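Local coordinates for oxidoreductase, NAD-binding/iron-sulfur cluster-binding protein (Nitratireductor pacificus pht-3B, PDB 6ZXU) that is a catabolic reductive dehalogenase carrying cobalamin and two [4Fe-4S] clusters, and probably strips halogen from organohalide substrates by reduction, at residues G41-E46 and P226-G231; Q61-F66 and G231-V236; V148-E153 and G166-R171; E162-T167 and K384-Y389; R175-A180 and G196-D201. One frame throughout, in Å; residues are numbered along the deposited sequence.

Interaction 1: residues G41-E46 and P226-G231; sequences GPLALE and PFLRRG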
# COMPACT_ATOMS: atom_id res chain seq x y z
N GLY A 41 -17.10 -5.18 -5.39
CA GLY A 41 -16.50 -3.87 -5.25
C GLY A 41 -17.20 -2.96 -4.22
O GLY A 41 -18.19 -3.35 -3.55
N PRO A 42 -16.77 -1.69 -4.18
CA PRO A 42 -17.32 -0.73 -3.21
C PRO A 42 -18.56 0.02 -3.67
O PRO A 42 -19.17 0.66 -2.84
CB PRO A 42 -16.16 0.20 -3.01
CG PRO A 42 -15.47 0.26 -4.33
CD PRO A 42 -15.60 -1.13 -4.91
N LEU A 43 -18.98 -0.10 -4.93
CA LEU A 43 -20.14 0.53 -5.44
C LEU A 43 -21.26 -0.49 -5.66
O LEU A 43 -21.01 -1.68 -5.93
CB LEU A 43 -19.80 1.26 -6.79
CG LEU A 43 -18.73 2.34 -6.70
CD1 LEU A 43 -18.34 2.74 -8.11
CD2 LEU A 43 -19.24 3.58 -5.93
N ALA A 44 -22.49 -0.01 -5.58
CA ALA A 44 -23.70 -0.88 -5.70
C ALA A 44 -24.06 -1.09 -7.18
O ALA A 44 -25.20 -0.85 -7.60
CB ALA A 44 -24.90 -0.30 -4.92
N LEU A 45 -23.13 -1.64 -7.94
CA LEU A 45 -23.30 -1.88 -9.36
C LEU A 45 -24.42 -2.92 -9.64
O LEU A 45 -25.11 -2.85 -10.63
CB LEU A 45 -22.00 -2.35 -10.00
CG LEU A 45 -20.78 -1.41 -9.86
CD1 LEU A 45 -19.56 -1.98 -10.58
CD2 LEU A 45 -21.10 -0.03 -10.29
N GLU A 46 -24.59 -3.84 -8.75
CA GLU A 46 -25.61 -4.84 -8.88
C GLU A 46 -27.02 -4.30 -8.73
O GLU A 46 -27.98 -5.05 -8.92
CB GLU A 46 -25.35 -6.01 -7.91
CG GLU A 46 -25.73 -5.74 -6.44
CD GLU A 46 -24.68 -4.93 -5.59
OE1 GLU A 46 -23.64 -4.46 -6.15
OE2 GLU A 46 -24.95 -4.73 -4.38
N PRO A 226 -22.01 5.51 -14.39
CA PRO A 226 -22.69 5.76 -13.10
C PRO A 226 -21.63 5.85 -11.97
O PRO A 226 -20.64 5.12 -11.99
CB PRO A 226 -23.56 4.50 -12.91
CG PRO A 226 -22.89 3.45 -13.70
CD PRO A 226 -22.34 4.18 -14.91
N PHE A 227 -21.87 6.76 -11.05
CA PHE A 227 -21.08 6.98 -9.87
C PHE A 227 -19.77 7.72 -10.05
O PHE A 227 -19.29 8.33 -9.15
CB PHE A 227 -20.77 5.62 -9.16
CG PHE A 227 -21.98 4.82 -8.72
CD1 PHE A 227 -22.88 5.34 -7.79
CD2 PHE A 227 -22.20 3.55 -9.19
CE1 PHE A 227 -23.95 4.62 -7.36
CE2 PHE A 227 -23.25 2.79 -8.72
CZ PHE A 227 -24.15 3.33 -7.83
N LEU A 228 -19.15 7.67 -11.23
CA LEU A 228 -17.80 8.25 -11.44
C LEU A 228 -17.92 9.62 -12.05
O LEU A 228 -17.51 9.89 -13.14
CB LEU A 228 -16.97 7.33 -12.28
CG LEU A 228 -16.85 5.90 -11.84
CD1 LEU A 228 -15.76 5.20 -12.66
CD2 LEU A 228 -16.65 5.64 -10.34
N ARG A 229 -18.48 10.51 -11.26
CA ARG A 229 -18.86 11.81 -11.68
C ARG A 229 -17.68 12.75 -11.95
O ARG A 229 -17.83 13.76 -12.64
CB ARG A 229 -19.78 12.41 -10.58
CG ARG A 229 -21.13 11.68 -10.39
N ARG A 230 -16.49 12.41 -11.49
CA ARG A 230 -15.34 13.20 -11.89
C ARG A 230 -14.76 12.92 -13.30
O ARG A 230 -13.89 13.64 -13.74
CB ARG A 230 -14.23 13.07 -10.83
CG ARG A 230 -14.76 13.41 -9.50
CD ARG A 230 -13.64 13.76 -8.52
NE ARG A 230 -13.22 12.61 -7.78
CZ ARG A 230 -13.70 12.28 -6.56
NH1 ARG A 230 -14.58 13.03 -5.93
NH2 ARG A 230 -13.23 11.20 -5.96
N GLY A 231 -15.24 11.90 -13.98
CA GLY A 231 -14.57 11.39 -15.13
C GLY A 231 -13.73 10.21 -14.77
O GLY A 231 -13.59 9.86 -13.60

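Interaction 2: residues Q61-F66 and G231-V236; sequences QPEDGF and GFRLGV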
# COMPACT_ATOMS: atom_id res chain seq x y z
N GLN A 61 -13.46 8.41 -24.39
CA GLN A 61 -13.26 8.53 -22.97
C GLN A 61 -13.31 9.96 -22.57
O GLN A 61 -13.00 10.82 -23.35
CB GLN A 61 -11.93 7.94 -22.54
CG GLN A 61 -11.78 6.47 -22.76
CD GLN A 61 -10.52 5.94 -22.13
OE1 GLN A 61 -10.43 5.89 -20.93
NE2 GLN A 61 -9.58 5.48 -22.93
N PRO A 62 -13.75 10.25 -21.32
CA PRO A 62 -13.57 11.57 -20.73
C PRO A 62 -12.14 12.09 -20.79
O PRO A 62 -11.19 11.34 -20.75
CB PRO A 62 -13.95 11.38 -19.24
CG PRO A 62 -14.84 10.18 -19.23
CD PRO A 62 -14.33 9.30 -20.33
N GLU A 63 -12.05 13.40 -20.87
CA GLU A 63 -10.80 14.12 -21.00
C GLU A 63 -10.79 15.24 -20.01
O GLU A 63 -11.82 15.62 -19.48
CB GLU A 63 -10.66 14.74 -22.42
CG GLU A 63 -10.43 13.70 -23.52
CD GLU A 63 -9.03 13.05 -23.48
OE1 GLU A 63 -8.74 12.15 -24.37
OE2 GLU A 63 -8.18 13.47 -22.61
N ASP A 64 -9.61 15.82 -19.81
CA ASP A 64 -9.50 17.06 -18.99
C ASP A 64 -10.15 18.27 -19.68
O ASP A 64 -10.10 18.38 -20.91
CB ASP A 64 -8.05 17.45 -18.75
CG ASP A 64 -7.32 16.46 -17.92
OD1 ASP A 64 -6.83 15.47 -18.56
OD2 ASP A 64 -7.08 16.74 -16.67
N GLY A 65 -10.74 19.16 -18.87
CA GLY A 65 -11.32 20.42 -19.34
C GLY A 65 -10.29 21.42 -19.84
O GLY A 65 -10.50 22.06 -20.87
N PHE A 66 -9.15 21.51 -19.13
CA PHE A 66 -8.09 22.45 -19.44
C PHE A 66 -6.86 21.75 -19.91
O PHE A 66 -6.64 20.56 -19.66
CB PHE A 66 -7.74 23.29 -18.22
CG PHE A 66 -8.94 23.74 -17.44
CD1 PHE A 66 -9.47 22.93 -16.45
CD2 PHE A 66 -9.57 24.96 -17.75
CE1 PHE A 66 -10.58 23.35 -15.73
CE2 PHE A 66 -10.69 25.37 -17.04
CZ PHE A 66 -11.20 24.57 -16.02
N GLY A 231 -15.24 11.90 -13.98
CA GLY A 231 -14.57 11.39 -15.13
C GLY A 231 -13.73 10.21 -14.77
O GLY A 231 -13.59 9.86 -13.60
N PHE A 232 -13.22 9.52 -15.78
CA PHE A 232 -12.55 8.28 -15.60
C PHE A 232 -11.75 7.95 -16.90
O PHE A 232 -11.96 8.58 -17.93
CB PHE A 232 -13.53 7.14 -15.29
CG PHE A 232 -14.49 6.88 -16.41
CD1 PHE A 232 -15.66 7.60 -16.50
CD2 PHE A 232 -14.20 5.97 -17.39
CE1 PHE A 232 -16.55 7.38 -17.55
CE2 PHE A 232 -15.10 5.73 -18.44
CZ PHE A 232 -16.25 6.43 -18.52
N ARG A 233 -10.86 6.96 -16.80
CA ARG A 233 -10.18 6.36 -17.90
C ARG A 233 -10.27 4.88 -17.79
O ARG A 233 -10.59 4.36 -16.71
CB ARG A 233 -8.71 6.83 -18.01
CG ARG A 233 -8.56 8.32 -18.03
CD ARG A 233 -9.04 9.00 -19.33
NE ARG A 233 -8.11 8.69 -20.40
CZ ARG A 233 -8.14 9.21 -21.62
NH1 ARG A 233 -9.02 10.11 -21.99
NH2 ARG A 233 -7.19 8.85 -22.47
N LEU A 234 -10.02 4.18 -18.92
CA LEU A 234 -10.20 2.73 -19.05
C LEU A 234 -8.94 1.93 -19.25
O LEU A 234 -8.00 2.40 -19.85
CB LEU A 234 -11.09 2.41 -20.24
CG LEU A 234 -12.48 3.02 -20.20
CD1 LEU A 234 -13.10 2.95 -21.61
CD2 LEU A 234 -13.33 2.25 -19.19
N GLY A 235 -8.93 0.71 -18.69
CA GLY A 235 -7.96 -0.29 -19.01
C GLY A 235 -8.74 -1.57 -19.34
O GLY A 235 -9.86 -1.77 -18.89
N VAL A 236 -8.12 -2.45 -20.12
CA VAL A 236 -8.69 -3.74 -20.57
C VAL A 236 -7.61 -4.79 -20.52
O VAL A 236 -6.44 -4.55 -20.81
CB VAL A 236 -9.26 -3.64 -21.99
CG1 VAL A 236 -9.68 -5.01 -22.47
CG2 VAL A 236 -10.41 -2.64 -22.05
O HOH W 1 -7.07 4.54 -21.09

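Interaction 3: residues V148-E153 and G166-R171; sequences VQFGRE and GTNAAR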
# COMPACT_ATOMS: atom_id res chain seq x y z
N VAL A 148 -10.87 3.63 -13.89
CA VAL A 148 -10.33 4.33 -12.72
C VAL A 148 -10.88 5.74 -12.76
O VAL A 148 -10.70 6.47 -13.73
CB VAL A 148 -8.76 4.30 -12.73
CG1 VAL A 148 -8.16 5.23 -11.65
CG2 VAL A 148 -8.28 2.90 -12.55
N GLN A 149 -11.44 6.21 -11.66
CA GLN A 149 -11.92 7.59 -11.59
C GLN A 149 -10.81 8.63 -11.59
O GLN A 149 -9.74 8.41 -11.07
CB GLN A 149 -12.82 7.78 -10.32
CG GLN A 149 -13.57 9.10 -10.39
CD GLN A 149 -14.71 9.30 -9.40
OE1 GLN A 149 -15.59 10.14 -9.61
NE2 GLN A 149 -14.66 8.60 -8.31
N PHE A 150 -11.07 9.77 -12.22
CA PHE A 150 -10.18 10.89 -12.15
C PHE A 150 -9.92 11.22 -10.71
O PHE A 150 -10.81 11.10 -9.87
CB PHE A 150 -10.83 12.16 -12.79
CG PHE A 150 -10.63 12.28 -14.27
CD1 PHE A 150 -10.26 11.23 -15.02
CD2 PHE A 150 -10.91 13.48 -14.91
CE1 PHE A 150 -10.11 11.33 -16.40
CE2 PHE A 150 -10.77 13.59 -16.28
CZ PHE A 150 -10.38 12.50 -17.04
N GLY A 151 -8.72 11.73 -10.45
CA GLY A 151 -8.40 12.27 -9.11
C GLY A 151 -9.08 13.58 -8.84
O GLY A 151 -9.37 14.36 -9.76
N ARG A 152 -9.30 13.87 -7.56
CA ARG A 152 -9.66 15.20 -7.14
C ARG A 152 -8.51 16.18 -7.39
O ARG A 152 -7.33 15.82 -7.22
CB ARG A 152 -9.96 15.25 -5.64
CG ARG A 152 -11.24 14.59 -5.21
CD ARG A 152 -11.46 14.77 -3.70
NE ARG A 152 -11.59 16.16 -3.37
CZ ARG A 152 -11.28 16.71 -2.18
NH1 ARG A 152 -10.86 15.98 -1.18
NH2 ARG A 152 -11.38 18.01 -2.02
N GLU A 153 -8.83 17.38 -7.80
CA GLU A 153 -7.79 18.38 -8.03
C GLU A 153 -7.97 19.54 -7.04
O GLU A 153 -9.05 19.77 -6.51
CB GLU A 153 -7.85 18.92 -9.46
CG GLU A 153 -7.89 17.85 -10.55
CD GLU A 153 -7.83 18.46 -11.99
OE1 GLU A 153 -7.53 19.69 -12.10
OE2 GLU A 153 -8.01 17.72 -13.03
N GLY A 166 -5.13 19.91 -15.77
CA GLY A 166 -4.93 19.35 -17.07
C GLY A 166 -4.19 18.02 -17.14
O GLY A 166 -3.95 17.53 -18.23
N THR A 167 -3.82 17.41 -16.01
CA THR A 167 -3.05 16.18 -16.03
C THR A 167 -3.88 14.92 -15.66
O THR A 167 -3.34 13.85 -15.59
CB THR A 167 -1.88 16.24 -15.02
OG1 THR A 167 -2.41 16.26 -13.69
CG2 THR A 167 -1.02 17.47 -15.27
N ASN A 168 -5.16 15.05 -15.56
CA ASN A 168 -5.94 13.98 -14.96
C ASN A 168 -6.09 12.77 -15.84
O ASN A 168 -5.95 11.64 -15.40
CB ASN A 168 -7.30 14.53 -14.53
CG ASN A 168 -7.72 14.01 -13.18
OD1 ASN A 168 -7.41 12.88 -12.80
ND2 ASN A 168 -8.39 14.83 -12.45
N ALA A 169 -6.25 12.98 -17.12
CA ALA A 169 -6.36 11.85 -18.04
C ALA A 169 -5.09 11.09 -18.16
O ALA A 169 -5.09 9.87 -18.19
CB ALA A 169 -6.80 12.34 -19.41
N ALA A 170 -3.98 11.79 -18.16
CA ALA A 170 -2.64 11.12 -18.15
C ALA A 170 -2.29 10.44 -16.82
O ALA A 170 -1.81 9.34 -16.78
CB ALA A 170 -1.56 12.13 -18.51
N ARG A 171 -2.59 11.11 -15.71
CA ARG A 171 -2.51 10.52 -14.38
C ARG A 171 -3.37 9.25 -14.28
O ARG A 171 -2.92 8.21 -13.84
CB ARG A 171 -2.94 11.57 -13.35
CG ARG A 171 -3.08 11.13 -11.89
CD ARG A 171 -4.53 10.78 -11.66
NE ARG A 171 -4.96 10.54 -10.30
CZ ARG A 171 -5.99 9.78 -10.01
NH1 ARG A 171 -6.74 9.25 -10.96
NH2 ARG A 171 -6.35 9.62 -8.76
O HOH W 2 -8.13 19.77 -15.45

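Interaction 4: residues E162-T167 and K384-Y389; sequences EWIRGT and KALGYY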
# COMPACT_ATOMS: atom_id res chain seq x y z
N GLU A 162 -1.55 24.59 -10.33
CA GLU A 162 -0.78 24.62 -11.58
C GLU A 162 -0.02 23.33 -11.84
O GLU A 162 0.24 22.96 -13.01
CB GLU A 162 0.26 25.82 -11.55
N TRP A 163 0.39 22.63 -10.78
CA TRP A 163 1.08 21.36 -10.97
C TRP A 163 0.16 20.27 -11.56
O TRP A 163 0.61 19.38 -12.24
CB TRP A 163 1.62 20.84 -9.67
CG TRP A 163 2.62 21.71 -8.95
CD1 TRP A 163 3.10 22.92 -9.36
CD2 TRP A 163 3.28 21.41 -7.73
NE1 TRP A 163 4.00 23.39 -8.45
CE2 TRP A 163 4.12 22.49 -7.43
CE3 TRP A 163 3.18 20.37 -6.80
CZ2 TRP A 163 4.87 22.55 -6.24
CZ3 TRP A 163 3.97 20.40 -5.63
CH2 TRP A 163 4.82 21.48 -5.38
N ILE A 164 -1.12 20.36 -11.28
CA ILE A 164 -2.06 19.26 -11.46
C ILE A 164 -3.07 19.50 -12.57
O ILE A 164 -3.46 18.55 -13.24
CB ILE A 164 -2.80 19.00 -10.10
CG1 ILE A 164 -1.84 18.34 -9.13
CG2 ILE A 164 -4.05 18.16 -10.24
CD1 ILE A 164 -2.25 18.47 -7.68
N ARG A 165 -3.45 20.74 -12.76
CA ARG A 165 -4.48 21.09 -13.77
C ARG A 165 -4.17 20.59 -15.16
O ARG A 165 -3.04 20.72 -15.61
CB ARG A 165 -4.70 22.61 -13.81
CG ARG A 165 -6.03 22.98 -14.47
CD ARG A 165 -6.69 24.14 -13.72
NE ARG A 165 -7.19 23.75 -12.37
CZ ARG A 165 -7.43 24.61 -11.35
NH1 ARG A 165 -7.26 25.95 -11.50
NH2 ARG A 165 -7.85 24.11 -10.16
N GLY A 166 -5.13 19.91 -15.77
CA GLY A 166 -4.93 19.35 -17.07
C GLY A 166 -4.19 18.02 -17.14
O GLY A 166 -3.95 17.53 -18.23
N THR A 167 -3.82 17.41 -16.01
CA THR A 167 -3.05 16.18 -16.03
C THR A 167 -3.88 14.92 -15.66
O THR A 167 -3.34 13.85 -15.59
CB THR A 167 -1.88 16.24 -15.02
OG1 THR A 167 -2.41 16.26 -13.69
CG2 THR A 167 -1.02 17.47 -15.27
N LYS A 384 1.43 17.83 -0.34
CA LYS A 384 0.36 17.04 0.18
C LYS A 384 -0.79 16.83 -0.81
O LYS A 384 -1.18 15.70 -1.06
CB LYS A 384 -0.15 17.55 1.50
CG LYS A 384 0.90 17.54 2.58
CD LYS A 384 0.35 18.05 3.89
CE LYS A 384 1.40 18.00 4.96
NZ LYS A 384 0.81 18.42 6.23
N ALA A 385 -1.27 17.88 -1.41
CA ALA A 385 -2.31 17.80 -2.43
C ALA A 385 -1.85 16.88 -3.57
O ALA A 385 -2.67 16.05 -4.08
CB ALA A 385 -2.63 19.19 -2.98
N LEU A 386 -0.61 16.97 -3.96
CA LEU A 386 -0.06 16.17 -5.01
C LEU A 386 -0.08 14.71 -4.63
O LEU A 386 -0.57 13.85 -5.41
CB LEU A 386 1.32 16.64 -5.36
CG LEU A 386 2.04 15.95 -6.48
CD1 LEU A 386 1.17 16.03 -7.74
CD2 LEU A 386 3.44 16.49 -6.77
N GLY A 387 0.35 14.39 -3.44
CA GLY A 387 0.31 12.96 -2.99
C GLY A 387 -1.12 12.42 -2.94
O GLY A 387 -1.34 11.31 -3.40
N TYR A 388 -2.09 13.20 -2.49
CA TYR A 388 -3.50 12.73 -2.40
C TYR A 388 -4.10 12.54 -3.78
O TYR A 388 -4.68 11.50 -4.08
CB TYR A 388 -4.32 13.63 -1.50
CG TYR A 388 -3.85 13.58 -0.06
CD1 TYR A 388 -3.85 12.36 0.67
CD2 TYR A 388 -3.45 14.70 0.60
CE1 TYR A 388 -3.41 12.32 1.96
CE2 TYR A 388 -3.03 14.66 1.94
CZ TYR A 388 -3.00 13.48 2.60
OH TYR A 388 -2.58 13.40 3.93
N TYR A 389 -3.76 13.44 -4.68
CA TYR A 389 -4.17 13.33 -6.07
C TYR A 389 -3.72 12.07 -6.73
O TYR A 389 -4.43 11.49 -7.56
CB TYR A 389 -3.61 14.55 -6.87
CG TYR A 389 -3.79 14.51 -8.34
CD1 TYR A 389 -5.07 14.58 -8.95
CD2 TYR A 389 -2.70 14.45 -9.17
CE1 TYR A 389 -5.21 14.62 -10.35
CE2 TYR A 389 -2.83 14.52 -10.55
CZ TYR A 389 -4.11 14.59 -11.12
OH TYR A 389 -4.19 14.62 -12.47

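Interaction 5: residues R175-A180 and G196-D201; sequences RCAEIA and GHFSGD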
# COMPACT_ATOMS: atom_id res chain seq x y z
N ARG A 175 -2.36 4.98 -14.05
CA ARG A 175 -2.91 4.01 -13.13
C ARG A 175 -3.58 2.87 -13.90
O ARG A 175 -3.47 1.74 -13.51
CB ARG A 175 -3.86 4.74 -12.18
CG ARG A 175 -4.51 3.88 -11.13
CD ARG A 175 -3.56 3.22 -10.17
NE ARG A 175 -2.44 4.12 -9.78
CZ ARG A 175 -2.54 5.14 -8.92
NH1 ARG A 175 -3.74 5.45 -8.38
NH2 ARG A 175 -1.46 5.91 -8.64
N CYS A 176 -4.24 3.16 -15.04
CA CYS A 176 -4.86 2.12 -15.88
C CYS A 176 -3.85 1.18 -16.51
O CYS A 176 -4.02 -0.03 -16.47
CB CYS A 176 -5.73 2.73 -16.93
SG CYS A 176 -7.24 3.39 -16.26
N ALA A 177 -2.73 1.72 -16.97
CA ALA A 177 -1.68 0.89 -17.51
C ALA A 177 -1.08 0.02 -16.46
O ALA A 177 -0.78 -1.12 -16.67
CB ALA A 177 -0.63 1.78 -18.10
N GLU A 178 -0.84 0.60 -15.30
CA GLU A 178 -0.32 -0.15 -14.17
C GLU A 178 -1.18 -1.35 -13.84
O GLU A 178 -0.69 -2.49 -13.75
CB GLU A 178 -0.32 0.78 -12.95
CG GLU A 178 0.22 0.15 -11.67
CD GLU A 178 -0.57 0.60 -10.42
OE1 GLU A 178 -0.48 1.79 -9.99
OE2 GLU A 178 -1.33 -0.23 -9.82
N ILE A 179 -2.47 -1.13 -13.61
CA ILE A 179 -3.41 -2.20 -13.28
C ILE A 179 -3.48 -3.22 -14.42
O ILE A 179 -3.41 -4.42 -14.20
CB ILE A 179 -4.82 -1.64 -12.95
CG1 ILE A 179 -4.71 -0.75 -11.72
CG2 ILE A 179 -5.81 -2.78 -12.79
CD1 ILE A 179 -5.99 -0.04 -11.37
N ALA A 180 -3.58 -2.76 -15.67
CA ALA A 180 -3.64 -3.71 -16.83
C ALA A 180 -2.41 -4.58 -16.98
O ALA A 180 -2.52 -5.75 -17.32
CB ALA A 180 -3.88 -2.92 -18.11
N GLY A 196 -2.69 -6.52 -21.93
CA GLY A 196 -3.28 -5.35 -21.35
C GLY A 196 -3.36 -4.24 -22.36
O GLY A 196 -2.56 -4.18 -23.31
N HIS A 197 -4.33 -3.39 -22.17
CA HIS A 197 -4.58 -2.29 -23.07
C HIS A 197 -4.98 -1.07 -22.31
O HIS A 197 -5.73 -1.16 -21.31
CB HIS A 197 -5.74 -2.64 -24.09
CG HIS A 197 -5.63 -3.98 -24.73
ND1 HIS A 197 -5.21 -4.18 -26.03
CD2 HIS A 197 -5.88 -5.21 -24.24
CE1 HIS A 197 -5.23 -5.46 -26.32
NE2 HIS A 197 -5.64 -6.11 -25.25
N PHE A 198 -4.57 0.10 -22.78
CA PHE A 198 -5.09 1.34 -22.24
C PHE A 198 -4.88 2.36 -23.33
O PHE A 198 -4.41 2.03 -24.41
CB PHE A 198 -4.41 1.73 -20.92
CG PHE A 198 -3.04 2.34 -21.09
CD1 PHE A 198 -2.02 1.56 -21.52
CD2 PHE A 198 -2.81 3.68 -20.83
CE1 PHE A 198 -0.78 2.11 -21.71
CE2 PHE A 198 -1.56 4.23 -20.96
CZ PHE A 198 -0.56 3.45 -21.48
N SER A 199 -5.32 3.57 -23.08
CA SER A 199 -5.30 4.58 -24.15
C SER A 199 -3.93 4.71 -24.89
O SER A 199 -3.88 4.86 -26.07
CB SER A 199 -5.67 5.90 -23.56
OG SER A 199 -5.57 6.85 -24.58
N GLY A 200 -2.84 4.70 -24.13
CA GLY A 200 -1.51 4.78 -24.63
C GLY A 200 -1.01 3.61 -25.47
O GLY A 200 -0.07 3.80 -26.24
N ASP A 201 -1.67 2.44 -25.39
CA ASP A 201 -1.31 1.27 -26.16
C ASP A 201 -2.46 0.31 -26.09
O ASP A 201 -2.59 -0.47 -25.13
CB ASP A 201 -0.04 0.62 -25.59
CG ASP A 201 0.52 -0.53 -26.48
OD1 ASP A 201 -0.22 -1.46 -26.83
OD2 ASP A 201 1.74 -0.52 -26.83

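Interaction 1: residues G41-E46 and P226-G231
Leu43 and Phe227 form the tight part of this contact, their side chains sliding past each other in opposite directions. The Leu43 fork does most of the work: CD1 lies 3.9 Å from Phe227 CB, while CD2 lies over one face of the ring, 4.1 Å from Phe227 CG. CD1 also reaches the next residue, touching Leu228 CD2 at 4.0 Å, which lodges Leu43 against two consecutive side chains. Leu45 CD2 sits at the ring edge, near the plane, 3.9 Å from Phe227 CE2. With chi1 of -59°, Phe227 CG lies anti to the carbonyl carbon, and the ring is carried out toward the 41-46 loop. The closest side-chain contacts across the segments are all apolar.

Away from this cluster the segments diverge. Pro42, Glu46 and Arg229 are exposed and stand apart from the opposite segment, and Glu46 is paired with Arg36 instead. The small apolar cluster packs an N-terminal loop onto the loop whose type I turn, Leu228 to Gly231, leads into strand 232-239. Met121 of the edge strand 121-126 packs against Leu43, Leu45 and Leu228, Tyr115 of helix 103-116 against Pro42 and Leu45, and Val262 of helix 260-264 against Ala44 and Phe227.

Interaction 2: residues Q61-F66 and G231-V236
Pro62 and Gly231 bring their CA atoms to 5.7 Å, and the CA atoms of Gln61 and Arg233 are next, at 6.3 Å, so the irregular 61-66 segment runs against the direction of the first residues of strand 232-239.

Gln61 reaches the strand backbone with its extended side chain. Its OE1 accepts from Leu234 N at 2.7 Å, with the donor tilted from the carbonyl plane, and its NE2 donates to a water that in turn donates to Leu234 O. The amide thus serves Leu234 N directly and Leu234 O through the water. Pro62 lays CG over one face of the Phe232 ring, a CH-pi contact 4.0 Å from the centroid.

Arg233 folds back through bends at chi2 and chi3 (both -71°), which brings NH1 to two acceptors. Pro62 O is 2.8 Å from Arg233 NH1, in the guanidinium plane and fairly straight at 157°. The salt bridge from NH1 to Glu63 OE1 is longer, 3.1 Å, and meets the carboxylate from above its plane. Against one guanidinium face stacks the Gln61 amide, the two planes 24° apart. Phe232 O, buried here, has no polar partner.

Arg233 NE is paired with Asp173 of helix 168-190. Leu206 of helix 206-212 packs on Gln61 and Leu234, while the backbones of Arg233 and Gly235 hydrogen-bond to strand 142-149.

Interaction 3: residues V148-E153 and G166-R171
Asn168 grips Gly151 by both backbone groups. Its OD1 accepts from Gly151 N at 2.9 Å, in the carbonyl plane and on a lone pair, while its ND2 donates to Gly151 O at 2.9 Å in an almost straight bond (169°). The second hydrogen of ND2 goes to Glu153 OE2 at 3.0 Å, which is met on its anti lone pair. Every polar atom of the buried amide is used, which fixes its rotation. The amide stacks on the Phe150 ring, the planes 18° apart, and Asn168 CB makes a CH-pi contact over the same ring. With an alanine here, Gly151 N and O would probably both be left without their mates, Glu153 OE2 would lose a donor, and the Phe150 face would lose its flat cover.

The geometry belongs to a strand-to-helix connection: strand 142-149 ends at Gln149, the chain leaves and returns, and helix 168-190 starts by pinning the residues just past the strand. From its next turn, Arg171 NH1 donates to Gln149 O at 3.1 Å, on a lone pair. Bent at chi2, with CG anti to the backbone N (chi1 173°), Arg171 brings its guanidinium over Gly151, whose N lies against one face; a CB there would clash with Arg171 NH2.

Further out, Arg171 NH2 is held by Tyr389 O, and the Tyr389 ring makes a cation-pi contact with the guanidinium. Asp64 positions the start of the helix, OD2 accepting from Asn168 N and OD1 from Ala169 N. Beside Glu153, a water accepts from Gly166 N at 3.0 Å.

Interaction 4: residues E162-T167 and K384-Y389
Ile164 drops a methyl onto the centre of the Tyr389 ring: CG2 stands 3.6 Å from the centroid, only 10° off the ring normal, in a CH-pi contact. The other branch of Ile164 turns to Leu386, CG1 meeting Leu386 CD1 at 4.0 Å and Ile164 CD1 coming 4.1 Å from Leu386 CA. Ile164 thus fills the hollow between Leu386 and Tyr389, three residues apart on helix 376-390.

Leu386 answers with its own fork. While CD1 takes Ile164, CD2 is turned to Trp163 and touches CE3 of the indole at 3.9 Å, the two side chains crossing at about a right angle. Trp163 is held at its far end by Gly370 O, which accepts from NE1, and by an edge-to-face contact with His466.

Tyr389 CG lies anti to the backbone N (chi1 172°), which sends the ring outward across Ile164 until its hydroxyl reaches Thr167. There Tyr389 OH donates to Thr167 OG1 at 2.7 Å, and Thr167 OG1 donates on to Ile164 O at 2.6 Å. The same carbonyl accepts Thr167 N, closing the type II turn from Ile164 to Thr167 that follows helix 161-164. If a phenylalanine stood in place of Tyr389, Thr167 OG1 would probably lose its donor and the turn its tie to helix 376-390.

Because each hydroxyl donates to the next acceptor, the chain of hydrogen bonds has one direction, from the tyrosine through the threonine to the buried carbonyl. The two hydroxyls are thereby satisfied within a contact otherwise made of apolar groups.

Interaction 5: residues R175-A180 and G196-D201
Ala177 and Phe198 make the one aromatic contact. The methyl CB of Ala177 sits over the centre of the ring, 3.5 Å from the centroid and 7° off the normal. On the opposite face the following turn folds back, with Gly200 N 3.4 Å above the ring plane, and the phenyl is sandwiched between helix and turn. Phe198 takes chi1 of 78°, with CG between the backbone N and the carbonyl carbon, which sets the ring flat against the helix.

The rest of the contact is apolar. Cys176 CB is 4.3 Å from Phe198 CB, and Ala180 CB lies 4.1 Å from Gly196 CA. A CB on Gly196 would clash with Ala180 O; its absence lets the CA atoms of Ala180 and Gly196 come to 4.8 Å.

Strand 194-198, an edge strand of the four-stranded antiparallel sheet, returns along helix 168-190: the axes of segments 175-180 and 196-198 run at 171° and 7.6 Å apart.

Hydrogen bonds run within a segment or to residues beyond the two. Asp201 N donates to Phe198 O at 2.9 Å, closing a type I turn, and His197 NE2 is bonded to Thr238. Across the helix, Arg175 pairs with Glu458 on helix 445-469.

Overall arrangement
Interactions 2, 3 and 5 meet the four-stranded antiparallel sheet 121-126, 142-149, 232-239, 194-198, and interactions 3 and 5 share helix 168-190, their centres about 14 Å apart. Interaction 2 lies about 8 Å from interaction 3, centre to centre, tied to it through Asp64 and Gly231. Interaction 4, about 9 Å from interaction 3, leads to helix 376-390; interaction 1 is farthest from interaction 4, at about 23 Å between centres. Along the chain, interactions 3 and 5 nest inside the loops closed by 1 and 2, whereas 4 crosses both. A second sheet with the same 1-2-4-3 order (394-399, 422-429, 514-521, 474-477) is consistent with internal duplication, and interaction 4 would then help join the two copies.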